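Local coordinates for MarR Like Protein, TVG0766549 (Thermoplasma volcanium, PDB 3LFK) that is of unknown function but adopts the winged helix-turn-helix fold of MarR-like transcriptional regulators, although it was earlier reported as a mechanosensitive channel, at residues 79-84 and 88-93; 43-48 and 68-73; 22-27 and 97-102. All blocks are in the same frame, centred on the assembly; numbering follows the deposited sequence.

Contact 1: 79-84 and 88-93; sequences ALEDKE and EKIVLT
Leu-80 and Val-91 face each other as a hydrogen-bonded antiparallel pair, and their backbones exchange two bonds. Leu-80 N gives its hydrogen to Val-91 O at 2.8 Å, and Val-91 N returns one to Leu-80 O at 3.0 Å, the latter almost straight at 173°. The pairing brings their side chains together on one surface of the sheet, where Leu-80 CD1 lies 3.3 Å from Val-91 CG2, closer than methyl groups usually settle. Leu-80 CG (chi1 49°) and Val-91 CG2 each lie between the backbone N and carbonyl carbon of their own residue, which brings the two side chains across each other. The other branch of Leu-80, CD2, rests on Thr-93 CG2 at 3.7 Å.

Farther along, Asp-82 N donates to Lys-89 O at 2.7 Å, while the return bond from Lys-89 N to Asp-82 O is weak. On the same surface, Lys-89 bends at chi2 and chi4 so that NZ makes a long salt bridge of 3.5 Å with OE1 of the poorly ordered Glu-84. On the opposite surface two acidic side chains come together. Glu-81 and Glu-88 lie side by side and point the same way, with carboxylate planes 19° apart and OE1 of the former 3.8 Å from OE2 of the latter, a proximity that probably costs some electrostatic energy. Glu-81 CG also lies against Ile-90 CD1.

This hairpin has the place of the wing in a winged helix-turn-helix domain. Strand 51-53 pairs with the other edge of strand 87-92, which is thus the middle strand of the sheet, through backbone bonds such as Ile-90 with Ile-52. Ile-90 packs on Ile-57 of helix 54-60, Glu-81 on Met-74 of helix 66-76 and Leu-92 on Leu-42 of helix 36-47. Thr-93 OG1 caps helix 94-116 by bonding to Gly-96 N, and also bonds to Gly-77 O.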
ATOM      1  N   ALA A  79       4.056  -0.267   5.963  1.00 15.12           N
ATOM      2  CA  ALA A  79       4.806   0.971   5.929  1.00 17.35           C
ATOM      3  C   ALA A  79       5.416   1.234   7.285  1.00 16.53           C
ATOM      4  O   ALA A  79       5.010   0.660   8.311  1.00 18.18           O
ATOM      5  CB  ALA A  79       3.850   2.118   5.562  1.00 18.74           C
ATOM      6  N   LEU A  80       6.406   2.121   7.294  1.00 17.11           N
ATOM      7  CA  LEU A  80       6.994   2.487   8.568  1.00 18.35           C
ATOM      8  C   LEU A  80       7.546   3.890   8.525  1.00 21.87           C
ATOM      9  O   LEU A  80       7.597   4.522   7.460  1.00 22.14           O
ATOM     10  CB  LEU A  80       8.062   1.478   9.010  1.00 30.64           C
ATOM     11  CG  LEU A  80       9.142   1.046   8.035  1.00 32.33           C
ATOM     12  CD1 LEU A  80      10.282   2.054   8.059  1.00 40.95           C
ATOM     13  CD2 LEU A  80       9.659  -0.327   8.452  1.00 36.46           C
ATOM     14  N   GLU A  81       7.893   4.393   9.707  1.00 21.36           N
ATOM     15  CA  GLU A  81       8.464   5.737   9.837  1.00 29.99           C
ATOM     16  C   GLU A  81       9.969   5.679   9.946  1.00 42.66           C
ATOM     17  O   GLU A  81      10.522   4.916  10.741  1.00 40.07           O
ATOM     18  CB  GLU A  81       7.998   6.439  11.096  1.00 36.33           C
ATOM     19  CG  GLU A  81       6.541   6.437  11.364  1.00 36.61           C
ATOM     20  CD  GLU A  81       6.271   6.953  12.756  1.00 47.76           C
ATOM     21  OE1 GLU A  81       6.578   8.136  13.008  1.00 39.50           O
ATOM     22  OE2 GLU A  81       5.770   6.173  13.598  1.00 44.57           O
ATOM     23  N   ASP A  82      10.625   6.516   9.158  1.00 48.33           N
ATOM     24  CA  ASP A  82      12.074   6.632   9.166  1.00 61.31           C
ATOM     25  C   ASP A  82      12.329   8.071   9.622  1.00 65.46           C
ATOM     26  O   ASP A  82      12.744   8.915   8.828  1.00 69.55           O
ATOM     27  CB  ASP A  82      12.612   6.403   7.749  1.00 67.52           C
ATOM     28  CG  ASP A  82      14.113   6.596   7.647  1.00 72.81           C
ATOM     29  OD1 ASP A  82      14.592   7.734   7.842  1.00 76.35           O
ATOM     30  OD2 ASP A  82      14.813   5.603   7.365  1.00 75.97           O
ATOM     31  N   LYS A  83      12.047   8.359  10.893  1.00 69.85           N
ATOM     32  CA  LYS A  83      12.247   9.711  11.411  1.00 72.75           C
ATOM     33  C   LYS A  83      13.721  10.094  11.389  1.00 74.82           C
ATOM     34  O   LYS A  83      14.583   9.350  11.866  1.00 74.87           O
ATOM     35  CB  LYS A  83      11.711   9.851  12.837  1.00 73.05           C
ATOM     36  CG  LYS A  83      11.858  11.273  13.373  1.00 74.13           C
ATOM     37  CD  LYS A  83      11.389  11.420  14.811  1.00 76.38           C
ATOM     38  CE  LYS A  83      11.577  12.857  15.291  1.00 76.60           C
ATOM     39  NZ  LYS A  83      11.138  13.065  16.701  1.00 78.27           N
ATOM     40  N   GLU A  84      14.003  11.265  10.834  1.00 76.93           N
ATOM     41  CA  GLU A  84      15.372  11.741  10.728  1.00 76.94           C
ATOM     42  C   GLU A  84      15.466  13.253  10.825  1.00 78.11           C
ATOM     43  O   GLU A  84      14.484  13.966  10.616  1.00 80.36           O
ATOM     44  CB  GLU A  84      15.978  11.273   9.406  1.00 76.58           C
ATOM     45  CG  GLU A  84      15.044  11.444   8.219  1.00 74.36           C
ATOM     46  CD  GLU A  84      15.686  11.015   6.920  1.00 76.28           C
ATOM     47  OE1 GLU A  84      14.961  10.878   5.913  1.00 79.15           O
ATOM     48  OE2 GLU A  84      16.920  10.820   6.905  1.00 79.48           O
ATOM     49  N   GLU A  88      10.045  13.694   9.561  1.00 55.29           N
ATOM     50  CA  GLU A  88       9.884  12.253   9.424  1.00 52.93           C
ATOM     51  C   GLU A  88       9.590  11.848   7.985  1.00 49.05           C
ATOM     52  O   GLU A  88       8.894  12.562   7.253  1.00 41.81           O
ATOM     53  CB  GLU A  88       8.783  11.753  10.365  1.00 60.35           C
ATOM     54  CG  GLU A  88       7.562  12.650  10.444  1.00 64.67           C
ATOM     55  CD  GLU A  88       7.106  12.876  11.876  1.00 72.23           C
ATOM     56  OE1 GLU A  88       6.946  14.055  12.263  1.00 76.75           O
ATOM     57  OE2 GLU A  88       6.909  11.882  12.614  1.00 73.29           O
ATOM     58  N   LYS A  89      10.145  10.702   7.596  1.00 37.77           N
ATOM     59  CA  LYS A  89       9.997  10.143   6.249  1.00 33.85           C
ATOM     60  C   LYS A  89       9.182   8.854   6.357  1.00 31.21           C
ATOM     61  O   LYS A  89       9.434   8.034   7.242  1.00 32.27           O
ATOM     62  CB  LYS A  89      11.374   9.797   5.688  1.00 40.49           C
ATOM     63  CG  LYS A  89      11.609  10.124   4.226  1.00 55.39           C
ATOM     64  CD  LYS A  89      11.883  11.611   4.034  1.00 55.06           C
ATOM     65  CE  LYS A  89      12.514  11.889   2.673  1.00 59.52           C
ATOM     66  NZ  LYS A  89      13.885  11.314   2.563  1.00 59.98           N
ATOM     67  N   ILE A  90       8.218   8.676   5.464  1.00 21.68           N
ATOM     68  CA  ILE A  90       7.383   7.465   5.477  1.00 19.85           C
ATOM     69  C   ILE A  90       7.852   6.562   4.336  1.00 19.72           C
ATOM     70  O   ILE A  90       8.008   7.020   3.201  1.00 21.76           O
ATOM     71  CB  ILE A  90       5.897   7.805   5.275  1.00 22.61           C
ATOM     72  CG1 ILE A  90       5.429   8.796   6.345  1.00 24.53           C
ATOM     73  CG2 ILE A  90       5.071   6.519   5.250  1.00 23.15           C
ATOM     74  CD1 ILE A  90       5.761   8.389   7.794  1.00 25.34           C
ATOM     75  N   VAL A  91       8.098   5.280   4.626  1.00 18.28           N
ATOM     76  CA  VAL A  91       8.586   4.358   3.603  1.00 20.72           C
ATOM     77  C   VAL A  91       7.800   3.062   3.595  1.00 21.34           C
ATOM     78  O   VAL A  91       7.330   2.606   4.653  1.00 20.36           O
ATOM     79  CB  VAL A  91      10.084   3.973   3.821  1.00 26.49           C
ATOM     80  CG1 VAL A  91      10.923   5.219   4.100  1.00 33.99           C
ATOM     81  CG2 VAL A  91      10.203   3.012   4.952  1.00 32.75           C
ATOM     82  N   LEU A  92       7.611   2.486   2.413  1.00 20.49           N
ATOM     83  CA  LEU A  92       6.914   1.211   2.329  1.00 17.47           C
ATOM     84  C   LEU A  92       7.896   0.122   2.738  1.00 20.06           C
ATOM     85  O   LEU A  92       9.106   0.231   2.498  1.00 20.68           O
ATOM     86  CB  LEU A  92       6.445   0.909   0.891  1.00 18.56           C
ATOM     87  CG  LEU A  92       5.349   1.806   0.332  1.00 21.55           C
ATOM     88  CD1 LEU A  92       5.063   1.427  -1.097  1.00 23.88           C
ATOM     89  CD2 LEU A  92       4.078   1.677   1.171  1.00 24.47           C
ATOM     90  N   THR A  93       7.389  -0.903   3.405  1.00 18.38           N
ATOM     91  CA  THR A  93       8.245  -2.051   3.728  1.00 18.25           C
ATOM     92  C   THR A  93       8.268  -2.908   2.459  1.00 18.86           C
ATOM     93  O   THR A  93       7.517  -2.661   1.523  1.00 20.71           O
ATOM     94  CB  THR A  93       7.627  -2.907   4.821  1.00 16.57           C
ATOM     95  OG1 THR A  93       6.331  -3.332   4.385  1.00 19.61           O
ATOM     96  CG2 THR A  93       7.464  -2.115   6.121  1.00 19.58           C
TER

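Contact 2: 43-48 and 68-73; sequences LFLKTH and SVLKNL
Leu-45, the residue that reaches Leu-70 and Leu-73 across this contact, rides on a helical turn whose shortest polar bond runs from Thr-47 N to Leu-43 O, at 2.8 Å. The facing turn is held in the same fashion, with Leu-73 N bonded to Val-69 O at 3.2 Å. These bonds stay within their own helices; no hydrogen bond joins the two segments, and the meeting itself is wholly apolar.

A single methyl group does the work on one side. Leu-45 CD1 lies 4.3 Å from Leu-73 CD1 and 4.4 Å from Leu-70 CD1, touching two residues that sit three apart on helix 66-76. The two partners arrive differently: Leu-73 directs its CB at the opposing helix, whereas Leu-70 starts out to one side and only its distal CD1 turns in. In Leu-70, CG is anti to the backbone N (chi1 178°), and a chi2 of 57° then swings this methyl inward. With the nearest CA atoms, those of Leu-45 and Leu-70, 10.1 Å apart, the two segments meet through the distal methyls of leucines, and the area buried between them is a modest 69 Å².

All three leucines are buried, so this small touch belongs to a larger core shared with other elements. Leu-45 also packs on Ile-57 of helix 54-60, Leu-70 on Leu-54 at the start of that helix, and Leu-73 on Leu-41 one turn earlier in helix 36-47. Helices 36-47, 54-60 and 66-76 thereby form the three-helix core expected of a winged helix-turn-helix domain, in which helix 66-76 has a place consistent with the recognition helix of relatives that bind DNA. Beyond helix 36-47, Lys-46 packs on Ala-100 of helix 94-116.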
ATOM      1  N   LEU A  43      -1.072   3.098  -2.609  1.00 18.93           N
ATOM      2  CA  LEU A  43      -0.683   3.334  -3.998  1.00 19.99           C
ATOM      3  C   LEU A  43      -0.044   4.717  -4.142  1.00 17.74           C
ATOM      4  O   LEU A  43       0.846   4.908  -4.974  1.00 21.46           O
ATOM      5  CB  LEU A  43      -1.904   3.202  -4.933  1.00 19.42           C
ATOM      6  CG  LEU A  43      -2.517   1.802  -4.969  1.00 23.60           C
ATOM      7  CD1 LEU A  43      -3.643   1.753  -5.999  1.00 26.58           C
ATOM      8  CD2 LEU A  43      -1.461   0.781  -5.289  1.00 26.30           C
ATOM      9  N   PHE A  44      -0.483   5.673  -3.337  1.00 19.11           N
ATOM     10  CA  PHE A  44       0.117   7.005  -3.393  1.00 19.20           C
ATOM     11  C   PHE A  44       1.589   6.854  -2.981  1.00 20.38           C
ATOM     12  O   PHE A  44       2.490   7.390  -3.616  1.00 21.75           O
ATOM     13  CB  PHE A  44      -0.625   7.945  -2.441  1.00 20.21           C
ATOM     14  CG  PHE A  44       0.021   9.296  -2.285  1.00 22.62           C
ATOM     15  CD1 PHE A  44      -0.286  10.338  -3.157  1.00 25.01           C
ATOM     16  CD2 PHE A  44       0.939   9.524  -1.263  1.00 20.93           C
ATOM     17  CE1 PHE A  44       0.321  11.587  -3.004  1.00 21.25           C
ATOM     18  CE2 PHE A  44       1.547  10.766  -1.099  1.00 20.80           C
ATOM     19  CZ  PHE A  44       1.238  11.800  -1.975  1.00 23.92           C
ATOM     20  N   LEU A  45       1.851   6.111  -1.913  1.00 17.35           N
ATOM     21  CA  LEU A  45       3.213   5.918  -1.465  1.00 16.55           C
ATOM     22  C   LEU A  45       4.045   5.193  -2.528  1.00 18.03           C
ATOM     23  O   LEU A  45       5.206   5.544  -2.758  1.00 20.93           O
ATOM     24  CB  LEU A  45       3.228   5.121  -0.140  1.00 18.45           C
ATOM     25  CG  LEU A  45       2.586   5.881   1.038  1.00 20.24           C
ATOM     26  CD1 LEU A  45       2.402   4.919   2.236  1.00 20.42           C
ATOM     27  CD2 LEU A  45       3.469   7.046   1.456  1.00 23.83           C
ATOM     28  N   LYS A  46       3.457   4.188  -3.170  1.00 18.41           N
ATOM     29  CA  LYS A  46       4.149   3.418  -4.190  1.00 18.57           C
ATOM     30  C   LYS A  46       4.474   4.309  -5.383  1.00 21.27           C
ATOM     31  O   LYS A  46       5.574   4.230  -5.928  1.00 26.32           O
ATOM     32  CB  LYS A  46       3.275   2.241  -4.649  1.00 21.09           C
ATOM     33  CG  LYS A  46       3.980   1.285  -5.604  1.00 23.09           C
ATOM     34  CD  LYS A  46       5.129   0.580  -4.876  1.00 26.38           C
ATOM     35  CE  LYS A  46       5.810  -0.492  -5.743  1.00 43.23           C
ATOM     36  NZ  LYS A  46       6.646   0.100  -6.834  1.00 41.91           N
ATOM     37  N   THR A  47       3.523   5.163  -5.748  1.00 20.34           N
ATOM     38  CA  THR A  47       3.679   6.077  -6.896  1.00 23.26           C
ATOM     39  C   THR A  47       4.796   7.093  -6.675  1.00 29.32           C
ATOM     40  O   THR A  47       5.421   7.557  -7.634  1.00 31.61           O
ATOM     41  CB  THR A  47       2.362   6.830  -7.162  1.00 27.76           C
ATOM     42  OG1 THR A  47       1.402   5.917  -7.694  1.00 38.42           O
ATOM     43  CG2 THR A  47       2.583   7.983  -8.146  1.00 35.19           C
ATOM     44  N   HIS A  48       5.036   7.455  -5.422  1.00 23.68           N
ATOM     45  CA  HIS A  48       6.091   8.398  -5.086  1.00 25.77           C
ATOM     46  C   HIS A  48       7.346   7.706  -4.554  1.00 30.03           C
ATOM     47  O   HIS A  48       7.923   8.104  -3.548  1.00 40.83           O
ATOM     48  CB  HIS A  48       5.545   9.435  -4.105  1.00 25.73           C
ATOM     49  CG  HIS A  48       4.437  10.253  -4.688  1.00 29.66           C
ATOM     50  ND1 HIS A  48       4.667  11.310  -5.542  1.00 35.46           N
ATOM     51  CD2 HIS A  48       3.092  10.082  -4.659  1.00 32.63           C
ATOM     52  CE1 HIS A  48       3.516  11.752  -6.012  1.00 27.96           C
ATOM     53  NE2 HIS A  48       2.544  11.026  -5.494  1.00 40.06           N
ATOM     54  N   SER A  68      -4.386   8.745  10.372  1.00 20.78           N
ATOM     55  CA  SER A  68      -5.090   7.554  10.837  1.00 20.23           C
ATOM     56  C   SER A  68      -4.970   6.448   9.793  1.00 17.75           C
ATOM     57  O   SER A  68      -4.773   5.271  10.132  1.00 18.29           O
ATOM     58  CB  SER A  68      -6.577   7.855  11.062  1.00 19.49           C
ATOM     59  OG  SER A  68      -7.281   6.682  11.440  1.00 29.19           O
ATOM     60  N   VAL A  69      -5.112   6.822   8.525  1.00 17.95           N
ATOM     61  CA  VAL A  69      -5.006   5.830   7.452  1.00 16.37           C
ATOM     62  C   VAL A  69      -3.581   5.242   7.443  1.00 16.40           C
ATOM     63  O   VAL A  69      -3.392   4.015   7.343  1.00 17.56           O
ATOM     64  CB  VAL A  69      -5.309   6.463   6.070  1.00 16.99           C
ATOM     65  CG1 VAL A  69      -5.296   5.378   4.992  1.00 17.43           C
ATOM     66  CG2 VAL A  69      -6.688   7.119   6.075  1.00 19.85           C
ATOM     67  N   LEU A  70      -2.590   6.113   7.561  1.00 16.42           N
ATOM     68  CA  LEU A  70      -1.187   5.679   7.575  1.00 16.20           C
ATOM     69  C   LEU A  70      -0.920   4.745   8.763  1.00 17.59           C
ATOM     70  O   LEU A  70      -0.225   3.743   8.595  1.00 15.96           O
ATOM     71  CB  LEU A  70      -0.257   6.896   7.658  1.00 18.09           C
ATOM     72  CG  LEU A  70       1.248   6.583   7.726  1.00 18.95           C
ATOM     73  CD1 LEU A  70       1.702   5.737   6.528  1.00 23.15           C
ATOM     74  CD2 LEU A  70       2.028   7.910   7.770  1.00 22.27           C
ATOM     75  N   LYS A  71      -1.447   5.071   9.947  1.00 17.76           N
ATOM     76  CA  LYS A  71      -1.222   4.212  11.107  1.00 16.50           C
ATOM     77  C   LYS A  71      -1.755   2.816  10.851  1.00 18.73           C
ATOM     78  O   LYS A  71      -1.170   1.854  11.302  1.00 17.53           O
ATOM     79  CB  LYS A  71      -1.846   4.787  12.373  1.00 20.10           C
ATOM     80  CG  LYS A  71      -1.023   5.940  12.929  1.00 23.22           C
ATOM     81  CD  LYS A  71      -1.665   6.497  14.204  1.00 30.75           C
ATOM     82  CE  LYS A  71      -1.578   8.001  14.251  1.00 43.38           C
ATOM     83  NZ  LYS A  71      -2.263   8.547  15.455  1.00 45.05           N
ATOM     84  N   ASN A  72      -2.874   2.704  10.140  1.00 16.06           N
ATOM     85  CA  ASN A  72      -3.361   1.359   9.809  1.00 15.68           C
ATOM     86  C   ASN A  72      -2.354   0.635   8.899  1.00 14.90           C
ATOM     87  O   ASN A  72      -2.059  -0.541   9.104  1.00 16.16           O
ATOM     88  CB  ASN A  72      -4.743   1.434   9.135  1.00 16.63           C
ATOM     89  CG  ASN A  72      -5.845   1.601  10.145  1.00 23.82           C
ATOM     90  OD1 ASN A  72      -5.923   0.837  11.105  1.00 28.62           O
ATOM     91  ND2 ASN A  72      -6.703   2.588   9.945  1.00 27.14           N
ATOM     92  N   LEU A  73      -1.818   1.323   7.889  1.00 15.53           N
ATOM     93  CA  LEU A  73      -0.840   0.688   7.006  1.00 15.38           C
ATOM     94  C   LEU A  73       0.387   0.267   7.783  1.00 14.89           C
ATOM     95  O   LEU A  73       0.995  -0.752   7.452  1.00 16.44           O
ATOM     96  CB  LEU A  73      -0.429   1.617   5.860  1.00 14.64           C
ATOM     97  CG  LEU A  73      -1.572   1.991   4.920  1.00 16.59           C
ATOM     98  CD1 LEU A  73      -0.989   2.875   3.835  1.00 16.50           C
ATOM     99  CD2 LEU A  73      -2.221   0.770   4.297  1.00 17.56           C
TER

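Contact 3: 22-27 and 97-102; sequences PVIKGK and EFVAQA
Pro-22 and Phe-98 form a CH-pi contact, approaching from opposite directions. Pro-22 CG stands 3.4 Å from the centroid of the Phe-98 ring and 15° off its normal, so the CG corner of the pyrrolidine ring stands over the middle of one aromatic face. Pro-22 CD follows at 3.9 Å from Phe-98 CD1, spreading the contact along one side of the ring. The ring is presented by a chi1 of 178°, which places CG opposite the backbone N and carries the phenyl group off helix 94-116 toward the proline.

Apolar packing round Ile-24 makes up the rest. Ile-24 CG1 lies 3.8 Å from Val-99 CG2, and the isoleucine CD1 is nearly as close to the same methyl, at 4.0 Å. Ile-24 CG1 also comes obliquely to Phe-98, 4.3 Å from CD2. Val-23, between Pro-22 and Ile-24 in sequence, points away, in keeping with alternation along the short strand 23-24, and joins the strand 12-14 by backbone bonds. Tyr-32 touches both Ile-24 and Val-99, extending the apolar cluster.

No hydrogen bond crosses between segments 22-27 and 97-102. The N-terminal hairpin is therefore fitted to helix 94-116 by shape and dispersion; any electrostatic part is probably small, since CG, the atom over the face, is not bonded to the proline nitrogen.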
ATOM      1  N   PRO A  22       6.342 -13.203  -0.069  1.00 31.08           N
ATOM      2  CA  PRO A  22       5.667 -12.934   1.207  1.00 27.03           C
ATOM      3  C   PRO A  22       4.281 -13.564   1.244  1.00 25.36           C
ATOM      4  O   PRO A  22       3.678 -13.791   0.208  1.00 27.66           O
ATOM      5  CB  PRO A  22       5.592 -11.402   1.251  1.00 31.38           C
ATOM      6  CG  PRO A  22       5.590 -11.020  -0.178  1.00 39.55           C
ATOM      7  CD  PRO A  22       6.598 -11.951  -0.800  1.00 30.63           C
ATOM      8  N   VAL A  23       3.805 -13.892   2.436  1.00 26.60           N
ATOM      9  CA  VAL A  23       2.465 -14.431   2.569  1.00 22.90           C
ATOM     10  C   VAL A  23       1.733 -13.341   3.326  1.00 19.37           C
ATOM     11  O   VAL A  23       2.156 -12.939   4.415  1.00 21.29           O
ATOM     12  CB  VAL A  23       2.450 -15.736   3.364  1.00 24.18           C
ATOM     13  CG1 VAL A  23       1.012 -16.235   3.505  1.00 32.03           C
ATOM     14  CG2 VAL A  23       3.287 -16.765   2.641  1.00 29.67           C
ATOM     15  N   ILE A  24       0.646 -12.870   2.718  1.00 20.80           N
ATOM     16  CA  ILE A  24      -0.168 -11.774   3.244  1.00 19.60           C
ATOM     17  C   ILE A  24      -1.544 -12.318   3.639  1.00 19.69           C
ATOM     18  O   ILE A  24      -2.114 -13.144   2.916  1.00 20.85           O
ATOM     19  CB  ILE A  24      -0.355 -10.710   2.139  1.00 19.16           C
ATOM     20  CG1 ILE A  24       1.006 -10.325   1.523  1.00 17.60           C
ATOM     21  CG2 ILE A  24      -1.073  -9.456   2.732  1.00 18.39           C
ATOM     22  CD1 ILE A  24       1.985  -9.698   2.526  1.00 20.02           C
ATOM     23  N   LYS A  25      -2.069 -11.862   4.773  1.00 18.34           N
ATOM     24  CA  LYS A  25      -3.386 -12.269   5.238  1.00 16.69           C
ATOM     25  C   LYS A  25      -4.409 -11.618   4.319  1.00 20.66           C
ATOM     26  O   LYS A  25      -4.266 -10.451   3.933  1.00 22.33           O
ATOM     27  CB  LYS A  25      -3.651 -11.796   6.666  1.00 21.93           C
ATOM     28  CG  LYS A  25      -2.852 -12.496   7.743  1.00 34.37           C
ATOM     29  CD  LYS A  25      -3.519 -12.253   9.101  1.00 44.07           C
ATOM     30  CE  LYS A  25      -2.747 -12.890  10.250  1.00 57.67           C
ATOM     31  NZ  LYS A  25      -1.406 -12.264  10.440  1.00 60.89           N
ATOM     32  N   GLY A  26      -5.459 -12.357   3.993  1.00 18.90           N
ATOM     33  CA  GLY A  26      -6.440 -11.812   3.067  1.00 18.99           C
ATOM     34  C   GLY A  26      -6.055 -12.175   1.640  1.00 19.83           C
ATOM     35  O   GLY A  26      -5.037 -12.839   1.394  1.00 21.87           O
ATOM     36  N   LYS A  27      -6.864 -11.706   0.692  1.00 19.60           N
ATOM     37  CA  LYS A  27      -6.682 -12.008  -0.727  1.00 21.42           C
ATOM     38  C   LYS A  27      -6.667 -10.761  -1.582  1.00 21.54           C
ATOM     39  O   LYS A  27      -7.399  -9.809  -1.295  1.00 18.87           O
ATOM     40  CB  LYS A  27      -7.846 -12.883  -1.220  1.00 25.23           C
ATOM     41  CG  LYS A  27      -7.984 -14.219  -0.480  1.00 34.05           C
ATOM     42  CD  LYS A  27      -9.270 -14.950  -0.872  1.00 41.37           C
ATOM     43  CE  LYS A  27      -9.370 -16.302  -0.163  1.00 49.67           C
ATOM     44  NZ  LYS A  27     -10.691 -16.969  -0.354  1.00 57.42           N
ATOM     45  N   GLU A  97       5.454  -2.873  -0.522  1.00 19.47           N
ATOM     46  CA  GLU A  97       5.776  -2.721  -1.944  1.00 20.62           C
ATOM     47  C   GLU A  97       5.154  -3.885  -2.709  1.00 19.76           C
ATOM     48  O   GLU A  97       4.543  -3.696  -3.767  1.00 21.15           O
ATOM     49  CB  GLU A  97       7.297  -2.700  -2.141  1.00 22.15           C
ATOM     50  CG  GLU A  97       7.935  -1.544  -1.386  1.00 31.47           C
ATOM     51  CD  GLU A  97       8.972  -0.803  -2.178  1.00 50.56           C
ATOM     52  OE1 GLU A  97       9.908  -1.459  -2.686  1.00 60.48           O
ATOM     53  OE2 GLU A  97       8.853   0.438  -2.281  1.00 48.02           O
ATOM     54  N   PHE A  98       5.286  -5.087  -2.157  1.00 20.02           N
ATOM     55  CA  PHE A  98       4.719  -6.284  -2.779  1.00 20.68           C
ATOM     56  C   PHE A  98       3.203  -6.152  -2.998  1.00 22.09           C
ATOM     57  O   PHE A  98       2.675  -6.415  -4.085  1.00 21.30           O
ATOM     58  CB  PHE A  98       4.997  -7.513  -1.890  1.00 24.06           C
ATOM     59  CG  PHE A  98       4.418  -8.795  -2.424  1.00 22.65           C
ATOM     60  CD1 PHE A  98       5.087  -9.514  -3.406  1.00 28.01           C
ATOM     61  CD2 PHE A  98       3.185  -9.254  -1.979  1.00 24.17           C
ATOM     62  CE1 PHE A  98       4.521 -10.677  -3.929  1.00 35.52           C
ATOM     63  CE2 PHE A  98       2.615 -10.410  -2.497  1.00 35.16           C
ATOM     64  CZ  PHE A  98       3.287 -11.122  -3.475  1.00 32.09           C
ATOM     65  N   VAL A  99       2.498  -5.750  -1.941  1.00 16.84           N
ATOM     66  CA  VAL A  99       1.056  -5.641  -2.008  1.00 15.40           C
ATOM     67  C   VAL A  99       0.648  -4.516  -2.946  1.00 17.04           C
ATOM     68  O   VAL A  99      -0.293  -4.668  -3.723  1.00 18.51           O
ATOM     69  CB  VAL A  99       0.499  -5.431  -0.578  1.00 20.27           C
ATOM     70  CG1 VAL A  99      -0.949  -5.030  -0.624  1.00 21.12           C
ATOM     71  CG2 VAL A  99       0.661  -6.741   0.213  1.00 21.67           C
ATOM     72  N   ALA A 100       1.354  -3.393  -2.868  1.00 17.61           N
ATOM     73  CA  ALA A 100       1.044  -2.234  -3.712  1.00 19.43           C
ATOM     74  C   ALA A 100       1.228  -2.615  -5.174  1.00 20.56           C
ATOM     75  O   ALA A 100       0.394  -2.275  -6.007  1.00 19.69           O
ATOM     76  CB  ALA A 100       1.968  -1.056  -3.348  1.00 16.90           C
ATOM     77  N   GLN A 101       2.303  -3.329  -5.476  1.00 19.52           N
ATOM     78  CA  GLN A 101       2.553  -3.733  -6.864  1.00 22.24           C
ATOM     79  C   GLN A 101       1.503  -4.747  -7.355  1.00 24.17           C
ATOM     80  O   GLN A 101       1.043  -4.669  -8.502  1.00 21.46           O
ATOM     81  CB  GLN A 101       3.953  -4.321  -6.996  1.00 22.88           C
ATOM     82  CG  GLN A 101       4.471  -4.376  -8.460  1.00 35.02           C
ATOM     83  CD  GLN A 101       4.546  -3.004  -9.131  1.00 34.79           C
ATOM     84  OE1 GLN A 101       4.254  -1.973  -8.521  1.00 41.29           O
ATOM     85  NE2 GLN A 101       4.943  -2.990 -10.402  1.00 45.78           N
ATOM     86  N   ALA A 102       1.103  -5.689  -6.496  1.00 21.08           N
ATOM     87  CA  ALA A 102       0.100  -6.682  -6.875  1.00 20.09           C
ATOM     88  C   ALA A 102      -1.211  -6.005  -7.232  1.00 20.95           C
ATOM     89  O   ALA A 102      -1.878  -6.371  -8.214  1.00 22.22           O
ATOM     90  CB  ALA A 102      -0.110  -7.678  -5.742  1.00 20.05           C
TER

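Overall arrangement
All three contacts touch one another within one domain, with contact 2 in the middle of the fold. Its centre is about 10 Å from that of contact 1 and about 14 Å from that of contact 3, whereas the centres of contacts 1 and 3 are about 19 Å apart. Contacts 1 and 2 share a core: Ile-90 CG2 packs 3.7 Å from Leu-70 CD1. Contact 3 meets contact 2 where Leu-43 CD2 approaches Ala-100 O at 3.6 Å, and contact 1 where Leu-92 CB lies 3.7 Å from Glu-97 CG. Strand 87-92 leads directly into helix 94-116, linking contact 1 to contact 3, while helix 66-76 leads into strand 79-84, linking contact 2 to contact 1.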